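Local atomic coordinates of teichoic acid D-alanine hydrolase (Staphylococcus aureus, PDB entry 5ZH8), a protein that hydrolyses the D-alanyl esters on wall teichoic acid and lipoteichoic acid, and affects methicillin resistance and cell wall structure in Staphylococcus aureus. Residues A[170-175]-A[324-329]; A[340-345]-A[353-358]. All blocks are in the same frame, centred on the assembly; numbering follows the deposited sequence.

Contact 1. Residues A[170-175]-A[324-329]; sequences LMLHQS and QYPDEY
A Schellman motif ends helix 167-171, and the residues of this turn, L172 and H173, meet the loop 324-329 that runs into the edge strand 329-330. H173 takes a positive phi of 58°, a conformation glycine adopts most easily, while its N bonds back to L170 O at 3.0 Å. The imidazole reaches Y329 obliquely, neither stacked nor edge-to-face: the ring centroids lie 4.9 Å apart with planes at 45°. With Y329 CG anti to its backbone N (chi1 -165°), the phenol reaches obliquely across to the imidazole, and H173 NE2 makes a weak hydrogen bond of 3.3 Å to Y329 OH. ND1 pairs with N215, a second polar contact that, beside the weak one at NE2, limits rotation of the buried ring. M171 O lies at the edge of the Y329 ring, near its plane and 3.5 Å from CE2, and also receives Y216 OH. L172 supplies the apolar part: CD1 meets P326 CG tip to tip at 4.0 Å, and CD2 approaches Y329 O. A branched leucine can thus cover both the proline and the backbone beyond it. K130, the lysine of an S-x-x-K sequence, touches both H173 and Y329, and Y211 meets the H173 ring. The turn carries the Leu-His-x-Ser-Gly sequence, as in class C-like beta-lactamases and related esterases, where it probably lies beside the active-site cleft.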
# COMPACT_ATOMS: atom_id res chain seq x y z
N LEU A 170 12.17 17.97 -15.54
CA LEU A 170 10.90 17.78 -14.86
C LEU A 170 10.18 16.57 -15.44
O LEU A 170 9.76 15.67 -14.72
CB LEU A 170 10.00 19.00 -15.01
CG LEU A 170 10.48 20.34 -14.48
CD1 LEU A 170 9.57 21.44 -14.99
CD2 LEU A 170 10.50 20.34 -12.97
N MET A 171 10.05 16.56 -16.76
CA MET A 171 9.39 15.49 -17.49
C MET A 171 9.97 14.11 -17.16
O MET A 171 9.23 13.14 -17.03
CB MET A 171 9.49 15.76 -19.00
CG MET A 171 8.84 14.73 -19.91
SD MET A 171 9.91 13.32 -20.29
CE MET A 171 11.11 14.06 -21.39
N LEU A 172 11.30 14.04 -17.03
CA LEU A 172 11.99 12.78 -16.76
C LEU A 172 12.15 12.45 -15.27
O LEU A 172 12.76 11.43 -14.93
CB LEU A 172 13.39 12.79 -17.42
CG LEU A 172 13.50 12.87 -18.95
CD1 LEU A 172 14.95 13.10 -19.35
CD2 LEU A 172 12.96 11.62 -19.62
N HIS A 173 11.60 13.29 -14.39
CA HIS A 173 11.76 13.15 -12.93
C HIS A 173 13.23 13.16 -12.49
O HIS A 173 13.69 12.23 -11.85
CB HIS A 173 11.07 11.89 -12.40
CG HIS A 173 9.58 11.89 -12.58
ND1 HIS A 173 8.76 12.80 -11.95
CD2 HIS A 173 8.77 11.08 -13.29
CE1 HIS A 173 7.50 12.56 -12.29
NE2 HIS A 173 7.49 11.52 -13.10
N GLN A 174 13.94 14.24 -12.83
CA GLN A 174 15.33 14.42 -12.40
C GLN A 174 15.66 15.90 -12.22
O GLN A 174 16.76 16.36 -12.56
CB GLN A 174 16.28 13.78 -13.42
CG GLN A 174 16.13 14.31 -14.84
CD GLN A 174 17.14 13.70 -15.80
OE1 GLN A 174 17.52 12.53 -15.68
NE2 GLN A 174 17.56 14.49 -16.78
N SER A 175 14.72 16.63 -11.64
CA SER A 175 14.84 18.08 -11.47
C SER A 175 15.63 18.48 -10.23
O SER A 175 16.25 19.54 -10.19
CB SER A 175 13.45 18.70 -11.41
OG SER A 175 12.70 18.18 -10.33
N GLN A 324 17.65 11.47 -26.76
CA GLN A 324 16.32 12.08 -26.70
C GLN A 324 15.45 11.42 -25.65
O GLN A 324 14.82 12.12 -24.84
CB GLN A 324 15.63 11.97 -28.06
CG GLN A 324 14.33 12.74 -28.14
CD GLN A 324 13.68 12.69 -29.50
OE1 GLN A 324 14.25 12.16 -30.46
NE2 GLN A 324 12.48 13.24 -29.60
N TYR A 325 15.40 10.09 -25.68
CA TYR A 325 14.62 9.30 -24.74
C TYR A 325 15.56 8.37 -23.97
O TYR A 325 15.63 7.18 -24.27
CB TYR A 325 13.57 8.48 -25.49
CG TYR A 325 12.53 9.33 -26.18
CD1 TYR A 325 11.46 9.87 -25.48
CD2 TYR A 325 12.61 9.60 -27.55
CE1 TYR A 325 10.51 10.65 -26.10
CE2 TYR A 325 11.66 10.38 -28.19
CZ TYR A 325 10.61 10.90 -27.46
OH TYR A 325 9.65 11.68 -28.07
N PRO A 326 16.29 8.92 -22.98
CA PRO A 326 17.32 8.15 -22.27
C PRO A 326 16.78 7.04 -21.37
O PRO A 326 17.43 6.02 -21.20
CB PRO A 326 18.02 9.21 -21.42
CG PRO A 326 16.98 10.25 -21.19
CD PRO A 326 16.19 10.29 -22.46
N ASP A 327 15.60 7.26 -20.80
CA ASP A 327 15.02 6.33 -19.85
C ASP A 327 13.80 5.66 -20.45
O ASP A 327 13.31 6.07 -21.50
CB ASP A 327 14.63 7.07 -18.56
CG ASP A 327 15.78 7.88 -17.97
OD1 ASP A 327 16.92 7.39 -18.08
OD2 ASP A 327 15.58 9.00 -17.45
N GLU A 328 13.33 4.61 -19.79
CA GLU A 328 12.08 3.95 -20.17
C GLU A 328 10.94 4.93 -20.00
O GLU A 328 10.01 4.98 -20.82
CB GLU A 328 11.83 2.71 -19.31
CG GLU A 328 12.83 1.59 -19.55
CD GLU A 328 12.53 0.33 -18.75
OE1 GLU A 328 11.80 0.42 -17.73
OE2 GLU A 328 13.03 -0.75 -19.14
N TYR A 329 11.02 5.74 -18.94
CA TYR A 329 10.01 6.74 -18.65
C TYR A 329 10.11 7.94 -19.58
O TYR A 329 11.19 8.44 -19.83
CB TYR A 329 10.15 7.21 -17.20
CG TYR A 329 8.95 7.97 -16.69
CD1 TYR A 329 7.83 7.29 -16.26
CD2 TYR A 329 8.93 9.36 -16.64
CE1 TYR A 329 6.72 7.96 -15.78
CE2 TYR A 329 7.83 10.04 -16.17
CZ TYR A 329 6.73 9.33 -15.74
OH TYR A 329 5.62 9.97 -15.26

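Contact 2. Residues A[340-345]-A[353-358]; sequences NRLNGG and VYYNDK
Backbone hydrogen bonds pair N340 with Y355 and L342 with V353, two antiparallel hydrogen-bonded pairs flanking the non-hydrogen-bonded pair R341 and Y354. In the first, N340 N meets Y355 O at 2.8 Å, almost straight at 178°, and Y355 N returns to N340 O; in the second, L342 N reaches V353 O at 2.9 Å and V353 N returns to L342 O. Polar and CH-pi contacts combine at N340. Its CB sits over one face of the Y355 ring, 3.5 Å from the centroid, while ND2 bonds to Y355 OH at 3.1 Å, with the hydroxyl in the amide plane. Chi1 of 75° places the Y355 ring between its own N and carbonyl carbon, turned back over N340. ND2 also bonds to L317 O and OD1 to N390, so the asparagine uses both its donor and its acceptor end. Apolar packing continues along this face: L342 CB lies beside V353 CB at 3.9 Å, and L342 CD1 meets the Y355 ring at its edge; I299 of helix 292-303 packs on V353 and Y355. On the other face, the R341 and Y354 side chains cross, with R341 CD 3.9 Å from Y354 CE1; E372 of helix 371-382 forms a salt bridge with R341 NE and a hydrogen bond with Y354 OH. Such a hairpin, with a helix against each face, is characteristic of the central antiparallel sheet of the beta-lactamase fold.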
# COMPACT_ATOMS: atom_id res chain seq x y z
N ASN A 340 4.67 -1.49 -22.98
CA ASN A 340 4.55 -0.12 -22.48
C ASN A 340 3.64 -0.15 -21.26
O ASN A 340 2.66 -0.90 -21.23
CB ASN A 340 3.97 0.82 -23.54
CG ASN A 340 4.99 1.22 -24.60
OD1 ASN A 340 6.05 0.60 -24.73
ND2 ASN A 340 4.66 2.25 -25.37
N ARG A 341 3.95 0.68 -20.27
CA ARG A 341 3.28 0.63 -18.99
C ARG A 341 2.83 2.01 -18.51
O ARG A 341 3.59 2.98 -18.61
CB ARG A 341 4.21 -0.01 -17.96
CG ARG A 341 3.77 0.11 -16.52
CD ARG A 341 4.75 -0.60 -15.61
NE ARG A 341 4.28 -0.67 -14.22
CZ ARG A 341 4.43 0.29 -13.32
NH1 ARG A 341 5.04 1.43 -13.63
NH2 ARG A 341 3.97 0.12 -12.09
N LEU A 342 1.60 2.08 -18.00
CA LEU A 342 1.14 3.21 -17.20
C LEU A 342 0.68 2.68 -15.84
O LEU A 342 0.22 1.54 -15.73
CB LEU A 342 -0.02 3.96 -17.86
CG LEU A 342 0.32 4.81 -19.08
CD1 LEU A 342 0.37 3.96 -20.33
CD2 LEU A 342 -0.71 5.91 -19.27
N ASN A 343 0.81 3.52 -14.82
CA ASN A 343 0.39 3.15 -13.48
C ASN A 343 0.21 4.39 -12.60
O ASN A 343 1.03 5.31 -12.63
CB ASN A 343 1.39 2.19 -12.85
CG ASN A 343 0.99 1.78 -11.45
OD1 ASN A 343 0.21 0.85 -11.25
ND2 ASN A 343 1.53 2.48 -10.47
N GLY A 344 -0.85 4.39 -11.80
CA GLY A 344 -1.08 5.42 -10.79
C GLY A 344 -1.70 4.82 -9.55
O GLY A 344 -2.65 4.04 -9.63
N GLY A 345 -1.15 5.16 -8.39
CA GLY A 345 -1.68 4.71 -7.10
C GLY A 345 -2.09 5.92 -6.28
O GLY A 345 -1.25 6.75 -5.93
N VAL A 353 -1.86 -0.05 -16.68
CA VAL A 353 -2.02 -0.33 -18.10
C VAL A 353 -0.76 -1.01 -18.60
O VAL A 353 0.33 -0.47 -18.43
CB VAL A 353 -2.21 0.96 -18.94
CG1 VAL A 353 -2.55 0.62 -20.38
CG2 VAL A 353 -3.28 1.87 -18.35
N TYR A 354 -0.92 -2.18 -19.18
CA TYR A 354 0.16 -2.85 -19.90
C TYR A 354 -0.31 -2.93 -21.34
O TYR A 354 -1.45 -3.31 -21.59
CB TYR A 354 0.36 -4.27 -19.39
CG TYR A 354 1.31 -4.44 -18.23
CD1 TYR A 354 1.56 -3.43 -17.32
CD2 TYR A 354 1.93 -5.67 -18.03
CE1 TYR A 354 2.42 -3.63 -16.26
CE2 TYR A 354 2.78 -5.88 -16.97
CZ TYR A 354 3.03 -4.87 -16.10
OH TYR A 354 3.89 -5.13 -15.06
N TYR A 355 0.56 -2.57 -22.29
CA TYR A 355 0.18 -2.71 -23.69
C TYR A 355 1.33 -2.89 -24.65
O TYR A 355 2.49 -2.63 -24.32
CB TYR A 355 -0.71 -1.54 -24.14
CG TYR A 355 -0.02 -0.22 -24.37
CD1 TYR A 355 0.54 0.08 -25.60
CD2 TYR A 355 0.04 0.74 -23.37
CE1 TYR A 355 1.15 1.30 -25.83
CE2 TYR A 355 0.65 1.97 -23.59
CZ TYR A 355 1.20 2.24 -24.82
OH TYR A 355 1.81 3.44 -25.05
N ASN A 356 0.96 -3.36 -25.84
CA ASN A 356 1.86 -3.45 -26.98
C ASN A 356 1.05 -3.18 -28.26
O ASN A 356 -0.01 -2.54 -28.19
CB ASN A 356 2.62 -4.79 -26.99
CG ASN A 356 1.71 -6.00 -27.13
OD1 ASN A 356 0.60 -5.90 -27.62
ND2 ASN A 356 2.21 -7.15 -26.72
N ASP A 357 1.51 -3.65 -29.42
CA ASP A 357 0.80 -3.37 -30.67
C ASP A 357 -0.43 -4.25 -30.89
O ASP A 357 -1.23 -3.97 -31.78
CB ASP A 357 1.75 -3.46 -31.86
CG ASP A 357 2.72 -2.28 -31.93
OD1 ASP A 357 2.69 -1.39 -31.05
OD2 ASP A 357 3.54 -2.26 -32.88
N LYS A 358 -0.60 -5.31 -30.09
CA LYS A 358 -1.77 -6.18 -30.20
C LYS A 358 -2.77 -5.95 -29.07
O LYS A 358 -3.96 -5.75 -29.32
CB LYS A 358 -1.35 -7.66 -30.22
CG LYS A 358 -2.47 -8.59 -30.67
CD LYS A 358 -2.04 -10.04 -30.63
CE LYS A 358 -3.17 -10.98 -31.02
NZ LYS A 358 -2.83 -12.41 -30.74

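Contact 1 and contact 2 lie in one beta-lactamase-like domain, their centres about 17 Å apart and their nearest atoms about 6 Å apart, without touching. Aromatic side chains span the interval: Y334 of strand 333-335 meets the Y329 ring edge-to-face and packs against R341. Thus contact 1 ties the helical part to the edge of the eight-stranded sheet, whereas contact 2 joins the third and fourth strands counted from that edge. By family comparison, contact 1 probably borders the catalytic cleft, near K130 and Y211; strand 340-346 of contact 2 continues into 343-345, probably the KTG position of relatives. On the side of R341 and E372, N267 and S268 of the second subunit pack on N343 and R341.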